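YfdX protein (Salmonella enterica I, PDB 6A02) is of uncertain molecular function, but is implicated in the antibiotic stress response and virulence of Salmonella Typhi. Local coordinates at residues G19-A24 and K52-D57; Y64-K69 and V170-S175; H77-N82 and I134-T139. All coordinates share one frame; numbering follows the deposited sequence.

In the fold
Contact 3 is buried in the core; contacts 1 and 2 are only partly buried, contact 1 beside it and contact 2 at the interface with the third subunit. In contact 1 helix 19-36 packs on the end of helix 40-54 through alanines on one helix and leucines on the other, with a polar rim. Contact 3 joins strands 77-89 and 125-135 by backbone bonds and buried isoleucines, and A21 of contact 1 rests on I79 and I81. Contact 2 spans the sheet instead of pairing its strands: lysines from 64-69 approach strand 170-175, with no hydrogen bond or salt bridge between the two segments. Y64 and K66 of contact 2 bond to strand 77-89 of contact 3.

Contact 1: residues G19-A24 and K52-D57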
loop_
_atom_site.group_PDB
_atom_site.type_symbol
_atom_site.label_atom_id
_atom_site.label_comp_id
_atom_site.label_asym_id
_atom_site.label_seq_id
_atom_site.Cartn_x
_atom_site.Cartn_y
_atom_site.Cartn_z
ATOM N N GLY A 19 6.466 -15.951 -13.547
ATOM C CA GLY A 19 7.393 -15.933 -12.432
ATOM C C GLY A 19 8.693 -15.227 -12.752
ATOM O O GLY A 19 9.325 -14.655 -11.857
ATOM N N GLN A 20 9.117 -15.265 -14.020
ATOM C CA GLN A 20 10.328 -14.549 -14.406
ATOM C C GLN A 20 10.146 -13.047 -14.245
ATOM O O GLN A 20 11.043 -12.357 -13.746
ATOM C CB GLN A 20 10.707 -14.861 -15.849
ATOM C CG GLN A 20 11.258 -16.258 -16.082
ATOM C CD GLN A 20 11.469 -16.520 -17.555
ATOM O OE1 GLN A 20 10.534 -16.419 -18.351
ATOM N NE2 GLN A 20 12.706 -16.837 -17.934
ATOM N N ALA A 21 9.001 -12.520 -14.679
ATOM C CA ALA A 21 8.773 -11.084 -14.558
ATOM C C ALA A 21 8.584 -10.674 -13.107
ATOM O O ALA A 21 8.972 -9.564 -12.723
ATOM C CB ALA A 21 7.569 -10.661 -15.393
ATOM N N TRP A 22 7.979 -11.536 -12.289
ATOM C CA TRP A 22 7.923 -11.239 -10.864
ATOM C C TRP A 22 9.324 -11.095 -10.286
ATOM O O TRP A 22 9.614 -10.131 -9.567
ATOM C CB TRP A 22 7.115 -12.309 -10.117
ATOM C CG TRP A 22 6.807 -11.865 -8.731
ATOM C CD1 TRP A 22 5.738 -11.123 -8.325
ATOM C CD2 TRP A 22 7.601 -12.095 -7.575
ATOM N NE1 TRP A 22 5.810 -10.885 -6.974
ATOM C CE2 TRP A 22 6.946 -11.482 -6.490
ATOM C CE3 TRP A 22 8.796 -12.778 -7.346
ATOM C CZ2 TRP A 22 7.452 -11.516 -5.200
ATOM C CZ3 TRP A 22 9.297 -12.816 -6.063
ATOM C CH2 TRP A 22 8.622 -12.192 -5.008
ATOM N N GLN A 23 10.214 -12.042 -10.599
ATOM C CA GLN A 23 11.575 -11.966 -10.083
ATOM C C GLN A 23 12.311 -10.760 -10.647
ATOM O O GLN A 23 13.132 -10.155 -9.950
ATOM C CB GLN A 23 12.319 -13.263 -10.399
ATOM C CG GLN A 23 13.725 -13.326 -9.805
ATOM C CD GLN A 23 13.698 -13.293 -8.295
ATOM O OE1 GLN A 23 12.895 -13.984 -7.669
ATOM N NE2 GLN A 23 14.547 -12.454 -7.697
ATOM N N ALA A 24 12.017 -10.392 -11.893
ATOM C CA ALA A 24 12.628 -9.204 -12.477
ATOM C C ALA A 24 12.255 -7.958 -11.685
ATOM O O ALA A 24 13.110 -7.102 -11.423
ATOM C CB ALA A 24 12.204 -9.059 -13.940
ATOM N N LYS A 52 17.710 -9.852 -18.376
ATOM C CA LYS A 52 17.700 -11.187 -18.968
ATOM C C LYS A 52 16.367 -11.884 -18.730
ATOM O O LYS A 52 15.843 -12.562 -19.623
ATOM C CB LYS A 52 18.869 -12.022 -18.438
ATOM C CG LYS A 52 20.205 -11.617 -19.033
ATOM C CD LYS A 52 21.329 -12.554 -18.629
ATOM C CE LYS A 52 22.531 -12.346 -19.529
ATOM N NZ LYS A 52 22.920 -10.908 -19.586
ATOM N N LEU A 53 15.791 -11.716 -17.539
ATOM C CA LEU A 53 14.507 -12.347 -17.248
ATOM C C LEU A 53 13.397 -11.803 -18.141
ATOM O O LEU A 53 12.577 -12.570 -18.660
ATOM C CB LEU A 53 14.159 -12.177 -15.771
ATOM C CG LEU A 53 14.979 -12.969 -14.747
ATOM C CD1 LEU A 53 14.861 -12.355 -13.362
ATOM C CD2 LEU A 53 14.540 -14.423 -14.702
ATOM N N LEU A 54 13.338 -10.476 -18.319
ATOM C CA LEU A 54 12.250 -9.871 -19.077
ATOM C C LEU A 54 12.389 -10.061 -20.580
ATOM O O LEU A 54 11.415 -9.841 -21.309
ATOM C CB LEU A 54 12.172 -8.371 -18.774
ATOM C CG LEU A 54 11.720 -8.009 -17.366
ATOM C CD1 LEU A 54 11.907 -6.513 -17.130
ATOM C CD2 LEU A 54 10.262 -8.418 -17.175
ATOM N N ASN A 55 13.575 -10.437 -21.061
ATOM C CA ASN A 55 13.842 -10.503 -22.491
ATOM C C ASN A 55 14.202 -11.911 -22.933
ATOM O O ASN A 55 14.745 -12.097 -24.029
ATOM C CB ASN A 55 14.941 -9.515 -22.882
ATOM C CG ASN A 55 14.482 -8.077 -22.777
ATOM O OD1 ASN A 55 13.767 -7.579 -23.649
ATOM N ND2 ASN A 55 14.883 -7.401 -21.705
ATOM N N ASP A 56 13.909 -12.902 -22.098
ATOM C CA ASP A 56 14.187 -14.299 -22.402
ATOM C C ASP A 56 13.497 -14.714 -23.697
ATOM O O ASP A 56 12.265 -14.773 -23.758
ATOM C CB ASP A 56 13.704 -15.160 -21.236
ATOM C CG ASP A 56 14.138 -16.610 -21.350
ATOM O OD1 ASP A 56 14.573 -17.027 -22.443
ATOM O OD2 ASP A 56 14.040 -17.335 -20.337
ATOM N N ASP A 57 14.283 -15.013 -24.739
ATOM C CA ASP A 57 13.695 -15.370 -26.028
ATOM C C ASP A 57 13.035 -16.743 -26.017
ATOM O O ASP A 57 12.238 -17.036 -26.915
ATOM C CB ASP A 57 14.732 -15.280 -27.154
ATOM C CG ASP A 57 15.313 -13.887 -27.306
ATOM O OD1 ASP A 57 16.544 -13.737 -27.148
ATOM O OD2 ASP A 57 14.542 -12.943 -27.585
#
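The methyl of A24 lies against the branch point of L54, with A24 CB 3.6 Å from L54 CG, at the centre of an antiparallel helical hairpin in which the first turns of helix 19-36 meet the last turn of helix 40-54. A21 adds a second small methyl to this surface, its CB touching L54 CD2 at 3.9 Å, and the helices approach closely here: the CA atoms of A21 and L54 are 5.8 Å apart. L54 also touches T139 and V143 of helix 136-151, and so packs against two helices at once.

L53 points toward the first helix. With its CG beside the backbone N (chi1 -71°), it sends CD1 over the backbone of that helix, 3.8 Å from A24 N, and CD2 alongside the aliphatic part of Q20. The CB and CG of Q23 brush L53 CD1, while the amide of Q23 turns away to bond D27.

The rim is polar. Q20 runs on extended beyond CG until its amide meets D56, in the loop after the helix; the two side chains cross at about a right angle, with the amide and carboxylate planes 66° apart. T59 holds Q20 OE1, and S58 holds D56 OD1, so each group has a second partner. Q20 NE2 donates to D56 OD2 at 2.8 Å, nearly within its own amide plane, and uses the lone pair of OD2 that points away from OD1.

Contact 2: residues Y64-K69 and V170-S175; sequences YVKSDK and VVDSQS
K66 reaches D172 and Q174 without a hydrogen bond to either. Its ammonium is bonded within its own segment: K66 NZ donates to D68 OD1 at 3.0 Å, a salt bridge that takes the syn lone pair of the carboxylate. Q174 presents the amide nitrogen of its extended side chain to the same ammonium, but K66 NZ and Q174 NE2, 3.5 Å apart, are both donors and make no bond. D172 crosses the lysine at about a right angle and sets OD2 by the last methylene, with K66 CE 3.1 Å from D172 OD2. K66 NZ stays 4.0 Å from D172 OD2, probably near enough for some attraction but too far for a salt bridge; D172 is modelled in two conformers, so this geometry is tentative.

The short strand 65-66 is joined to the 77-89 edge of the antiparallel sheet, while 170-175 forms the opposite edge within the chain. The lysines therefore stretch across the middle strand 125-135, where K66 lies on Q131 and L133. A type I turn from K66 to K69 brings K69 onto L133 too.

K69 leaves its backbone with CG anti to N (chi1 -168°) and stays extended as far as its last bend. Its ammonium finds its acceptor in S173 O of the third subunit, a bond repeated reciprocally between the two chains. The carbon that carries this ammonium, K69 CE, rests on V170 CG2 at 4.0 Å.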
loop_
_atom_site.group_PDB
_atom_site.type_symbol
_atom_site.label_atom_id
_atom_site.label_comp_id
_atom_site.label_asym_id
_atom_site.label_seq_id
_atom_site.Cartn_x
_atom_site.Cartn_y
_atom_site.Cartn_z
ATOM N N TYR A 64 1.220 -14.568 -20.914
ATOM C CA TYR A 64 0.999 -13.821 -19.681
ATOM C C TYR A 64 0.204 -12.544 -19.890
ATOM O O TYR A 64 -0.071 -11.834 -18.918
ATOM C CB TYR A 64 2.342 -13.495 -19.025
ATOM C CG TYR A 64 3.272 -14.676 -18.997
ATOM C CD1 TYR A 64 3.056 -15.735 -18.128
ATOM C CD2 TYR A 64 4.361 -14.742 -19.856
ATOM C CE1 TYR A 64 3.912 -16.831 -18.113
ATOM C CE2 TYR A 64 5.222 -15.823 -19.847
ATOM C CZ TYR A 64 4.992 -16.861 -18.977
ATOM O OH TYR A 64 5.848 -17.941 -18.967
ATOM N N VAL A 65 -0.189 -12.250 -21.126
ATOM C CA VAL A 65 -0.812 -10.974 -21.445
ATOM C C VAL A 65 -2.245 -10.934 -20.928
ATOM O O VAL A 65 -3.018 -11.890 -21.084
ATOM C CB VAL A 65 -0.743 -10.745 -22.965
ATOM C CG1 VAL A 65 -1.627 -9.592 -23.380
ATOM C CG2 VAL A 65 0.694 -10.501 -23.389
ATOM N N LYS A 66 -2.605 -9.822 -20.292
ATOM C CA LYS A 66 -3.991 -9.535 -19.932
ATOM C C LYS A 66 -4.561 -8.714 -21.079
ATOM O O LYS A 66 -4.338 -7.507 -21.161
ATOM C CB LYS A 66 -4.042 -8.768 -18.617
ATOM C CG LYS A 66 -5.447 -8.471 -18.127
ATOM C CD LYS A 66 -5.513 -8.572 -16.617
ATOM C CE LYS A 66 -6.915 -8.317 -16.091
ATOM N NZ LYS A 66 -7.918 -9.233 -16.679
ATOM N N SER A 67 -5.288 -9.374 -21.983
ATOM C CA SER A 67 -5.651 -8.727 -23.240
ATOM C C SER A 67 -6.671 -7.609 -23.050
ATOM O O SER A 67 -6.699 -6.666 -23.846
ATOM C CB SER A 67 -6.151 -9.769 -24.239
ATOM O OG SER A 67 -7.133 -10.595 -23.640
ATOM N N ASP A 68 -7.496 -7.676 -22.002
ATOM C CA ASP A 68 -8.565 -6.702 -21.803
ATOM C C ASP A 68 -8.102 -5.438 -21.079
ATOM O O ASP A 68 -8.920 -4.766 -20.437
ATOM C CB ASP A 68 -9.770 -7.341 -21.099
ATOM C CG ASP A 68 -9.482 -7.721 -19.645
ATOM O OD1 ASP A 68 -8.299 -7.874 -19.280
ATOM O OD2 ASP A 68 -10.448 -7.885 -18.865
ATOM N N LYS A 69 -6.822 -5.075 -21.174
ATOM C CA LYS A 69 -6.319 -3.899 -20.470
ATOM C C LYS A 69 -5.344 -3.144 -21.361
ATOM O O LYS A 69 -4.301 -3.686 -21.734
ATOM C CB LYS A 69 -5.644 -4.289 -19.158
ATOM C CG LYS A 69 -5.381 -3.085 -18.300
ATOM C CD LYS A 69 -4.864 -3.458 -16.938
ATOM C CE LYS A 69 -4.941 -2.255 -16.009
ATOM N NZ LYS A 69 -6.343 -1.978 -15.561
ATOM N N VAL A 170 0.504 -2.287 -11.495
ATOM C CA VAL A 170 -0.887 -2.014 -11.161
ATOM C C VAL A 170 -1.516 -3.297 -10.644
ATOM O O VAL A 170 -1.016 -4.397 -10.876
ATOM C CB VAL A 170 -1.701 -1.451 -12.345
ATOM C CG1 VAL A 170 -1.046 -0.184 -12.893
ATOM C CG2 VAL A 170 -1.864 -2.491 -13.436
ATOM N N VAL A 171 -2.615 -3.151 -9.920
ATOM C CA VAL A 171 -3.329 -4.297 -9.367
ATOM C C VAL A 171 -4.758 -4.236 -9.876
ATOM O O VAL A 171 -5.515 -3.321 -9.519
ATOM C CB VAL A 171 -3.288 -4.321 -7.835
ATOM C CG1 VAL A 171 -4.100 -5.506 -7.300
ATOM C CG2 VAL A 171 -1.845 -4.394 -7.336
ATOM N N ASP A 172 -5.124 -5.197 -10.716
ATOM C CA ASP A 172 -6.496 -5.365 -11.178
ATOM C C ASP A 172 -7.189 -6.298 -10.194
ATOM O O ASP A 172 -6.884 -7.499 -10.139
ATOM C CB ASP A 172 -6.498 -5.991 -12.572
ATOM C CG ASP A 172 -7.876 -5.998 -13.219
ATOM O OD1 ASP A 172 -8.888 -6.124 -12.502
ATOM O OD2 ASP A 172 -7.946 -5.873 -14.458
ATOM N N SER A 173 -8.121 -5.760 -9.421
ATOM C CA SER A 173 -8.898 -6.548 -8.473
ATOM C C SER A 173 -10.250 -6.832 -9.104
ATOM O O SER A 173 -10.997 -5.899 -9.422
ATOM C CB SER A 173 -9.063 -5.783 -7.159
ATOM O OG SER A 173 -7.800 -5.528 -6.562
ATOM N N GLN A 174 -10.554 -8.109 -9.303
ATOM C CA GLN A 174 -11.785 -8.490 -9.977
ATOM C C GLN A 174 -12.512 -9.555 -9.178
ATOM O O GLN A 174 -11.893 -10.422 -8.555
ATOM C CB GLN A 174 -11.519 -9.021 -11.385
ATOM C CG GLN A 174 -11.326 -7.925 -12.422
ATOM C CD GLN A 174 -10.867 -8.456 -13.774
ATOM O OE1 GLN A 174 -11.458 -8.142 -14.808
ATOM N NE2 GLN A 174 -9.799 -9.243 -13.772
ATOM N N SER A 175 -13.833 -9.460 -9.186
ATOM C CA SER A 175 -14.654 -10.533 -8.654
ATOM C C SER A 175 -14.443 -11.793 -9.481
ATOM O O SER A 175 -14.108 -11.737 -10.668
ATOM C CB SER A 175 -16.113 -10.106 -8.705
ATOM O OG SER A 175 -16.433 -9.813 -10.040
#

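Contact 3: residues H77-N82 and I134-T139; sequences HYIRIN and IPLQQT
I79 and I134 are joined by a reciprocal pair of backbone hydrogen bonds. I79 N donates to I134 O at 2.8 Å, and I134 N returns a bond to I79 O at 3.0 Å. A third bond extends the pairing past the end of the second strand: L136 N, already in the first turn of helix 136-151, donates a hydrogen bond to H77 O at 2.9 Å, almost straight (170°). Between these bonds lies the non-hydrogen-bonded pair Y78 and P135, where the chains come close enough for weaker CA-H...O contacts, from Y78 CA to I134 O and from P135 CA to H77 O.

Apolar contacts fill both faces of the sheet. On one, I79 and I134 run side by side, pointing the same way, with I79 CG1 and I134 CG1 3.8 Å apart. Each places CG1 between its backbone N and carbonyl carbon (chi1 60° in both), which brings these branches alongside one another. I81 crosses I134 at about a right angle, its CG2 against I134 CG1, while I79 CD1 reaches L136 CD1. A21 and M25 of helix 19-36 pack over this cluster. On the other face the Y78 ring approaches P135 obliquely, Y78 CE1 being 3.7 Å from P135 CD; I128 of the third subunit packs on the same tyrosine.

Polar groups secure the start of the helix. T139 OG1 donates to P135 O at 2.7 Å, and T139 N reaches the same oxygen from the opposite face of the carbonyl plane. The D76 carboxylate accepts the amides of Q137 and Q138. Antiparallel pairing thus leads straight into a helix with P135 at its N-cap position, while I81 and N82, both facing E132, form a classic beta bulge.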
loop_
_atom_site.group_PDB
_atom_site.type_symbol
_atom_site.label_atom_id
_atom_site.label_comp_id
_atom_site.label_asym_id
_atom_site.label_seq_id
_atom_site.Cartn_x
_atom_site.Cartn_y
_atom_site.Cartn_z
ATOM N N HIS A 77 1.631 -4.153 -23.843
ATOM C CA HIS A 77 0.608 -4.957 -23.195
ATOM C C HIS A 77 0.994 -5.155 -21.742
ATOM O O HIS A 77 2.179 -5.237 -21.405
ATOM C CB HIS A 77 0.482 -6.328 -23.866
ATOM C CG HIS A 77 0.080 -6.252 -25.306
ATOM N ND1 HIS A 77 -1.237 -6.244 -25.709
ATOM C CD2 HIS A 77 0.821 -6.152 -26.434
ATOM C CE1 HIS A 77 -1.291 -6.157 -27.026
ATOM N NE2 HIS A 77 -0.056 -6.101 -27.491
ATOM N N TYR A 78 -0.020 -5.257 -20.894
ATOM C CA TYR A 78 0.195 -5.673 -19.516
ATOM C C TYR A 78 0.317 -7.187 -19.432
ATOM O O TYR A 78 -0.438 -7.919 -20.085
ATOM C CB TYR A 78 -0.998 -5.250 -18.666
ATOM C CG TYR A 78 -0.951 -3.820 -18.212
ATOM C CD1 TYR A 78 -0.086 -3.433 -17.190
ATOM C CD2 TYR A 78 -1.794 -2.859 -18.768
ATOM C CE1 TYR A 78 -0.032 -2.122 -16.753
ATOM C CE2 TYR A 78 -1.763 -1.535 -18.327
ATOM C CZ TYR A 78 -0.870 -1.176 -17.326
ATOM O OH TYR A 78 -0.824 0.132 -16.888
ATOM N N ILE A 79 1.260 -7.655 -18.612
ATOM C CA ILE A 79 1.391 -9.071 -18.289
ATOM C C ILE A 79 1.165 -9.300 -16.798
ATOM O O ILE A 79 1.459 -8.442 -15.954
ATOM C CB ILE A 79 2.741 -9.682 -18.730
ATOM C CG1 ILE A 79 3.913 -8.970 -18.045
ATOM C CG2 ILE A 79 2.874 -9.693 -20.268
ATOM C CD1 ILE A 79 5.209 -9.810 -18.053
ATOM N N ARG A 80 0.652 -10.485 -16.481
ATOM C CA ARG A 80 0.398 -10.905 -15.106
ATOM C C ARG A 80 1.686 -11.368 -14.438
ATOM O O ARG A 80 2.407 -12.212 -14.984
ATOM C CB ARG A 80 -0.592 -12.075 -15.097
ATOM C CG ARG A 80 -2.000 -11.708 -15.545
ATOM C CD ARG A 80 -2.912 -12.933 -15.610
ATOM N NE ARG A 80 -2.466 -13.821 -16.673
ATOM C CZ ARG A 80 -2.890 -13.753 -17.934
ATOM N NH1 ARG A 80 -3.812 -12.861 -18.293
ATOM N NH2 ARG A 80 -2.391 -14.593 -18.837
ATOM N N ILE A 81 1.966 -10.843 -13.243
ATOM C CA ILE A 81 3.138 -11.257 -12.481
ATOM C C ILE A 81 2.813 -11.839 -11.113
ATOM O O ILE A 81 3.701 -12.445 -10.496
ATOM C CB ILE A 81 4.210 -10.145 -12.362
ATOM C CG1 ILE A 81 3.758 -9.036 -11.410
ATOM C CG2 ILE A 81 4.550 -9.593 -13.730
ATOM C CD1 ILE A 81 4.858 -8.032 -11.082
ATOM N N ASN A 82 1.589 -11.685 -10.617
ATOM C CA ASN A 82 1.222 -12.288 -9.341
ATOM C C ASN A 82 -0.291 -12.304 -9.236
ATOM O O ASN A 82 -0.977 -11.484 -9.849
ATOM C CB ASN A 82 1.832 -11.527 -8.157
ATOM C CG ASN A 82 1.688 -12.280 -6.853
ATOM O OD1 ASN A 82 2.243 -13.354 -6.697
ATOM N ND2 ASN A 82 0.923 -11.725 -5.916
ATOM N N ILE A 134 2.353 -5.726 -14.956
ATOM C CA ILE A 134 3.295 -4.707 -15.426
ATOM C C ILE A 134 3.171 -4.533 -16.931
ATOM O O ILE A 134 2.831 -5.486 -17.650
ATOM C CB ILE A 134 4.755 -5.023 -15.066
ATOM C CG1 ILE A 134 5.189 -6.355 -15.678
ATOM C CG2 ILE A 134 4.971 -4.962 -13.543
ATOM C CD1 ILE A 134 6.683 -6.559 -15.650
ATOM N N PRO A 135 3.458 -3.338 -17.452
ATOM C CA PRO A 135 3.530 -3.146 -18.907
ATOM C C PRO A 135 4.870 -3.677 -19.394
ATOM O O PRO A 135 5.925 -3.207 -18.969
ATOM C CB PRO A 135 3.442 -1.626 -19.062
ATOM C CG PRO A 135 4.068 -1.094 -17.780
ATOM C CD PRO A 135 3.708 -2.091 -16.700
ATOM N N LEU A 136 4.834 -4.661 -20.291
ATOM C CA LEU A 136 6.043 -5.433 -20.563
ATOM C C LEU A 136 7.109 -4.601 -21.265
ATOM O O LEU A 136 8.265 -4.548 -20.820
ATOM C CB LEU A 136 5.704 -6.682 -21.371
ATOM C CG LEU A 136 6.886 -7.571 -21.770
ATOM C CD1 LEU A 136 7.746 -7.980 -20.575
ATOM C CD2 LEU A 136 6.364 -8.801 -22.512
ATOM N N GLN A 137 6.753 -3.955 -22.376
ATOM C CA GLN A 137 7.786 -3.256 -23.130
ATOM C C GLN A 137 8.248 -2.008 -22.398
ATOM O O GLN A 137 9.441 -1.686 -22.410
ATOM C CB GLN A 137 7.314 -2.934 -24.547
ATOM C CG GLN A 137 8.464 -2.597 -25.494
ATOM C CD GLN A 137 9.529 -3.690 -25.550
ATOM O OE1 GLN A 137 9.217 -4.884 -25.644
ATOM N NE2 GLN A 137 10.798 -3.284 -25.481
ATOM N N GLN A 138 7.327 -1.303 -21.739
ATOM C CA GLN A 138 7.713 -0.130 -20.961
ATOM C C GLN A 138 8.659 -0.505 -19.823
ATOM O O GLN A 138 9.623 0.217 -19.539
ATOM C CB GLN A 138 6.458 0.589 -20.464
ATOM C CG GLN A 138 6.714 1.875 -19.694
ATOM C CD GLN A 138 5.433 2.671 -19.433
ATOM O OE1 GLN A 138 4.316 2.135 -19.471
ATOM N NE2 GLN A 138 5.595 3.962 -19.153
ATOM N N THR A 139 8.416 -1.646 -19.174
ATOM C CA THR A 139 9.337 -2.099 -18.134
ATOM C C THR A 139 10.678 -2.510 -18.719
ATOM O O THR A 139 11.729 -2.167 -18.166
ATOM C CB THR A 139 8.721 -3.238 -17.318
ATOM O OG1 THR A 139 7.450 -2.816 -16.814
ATOM C CG2 THR A 139 9.607 -3.611 -16.127
#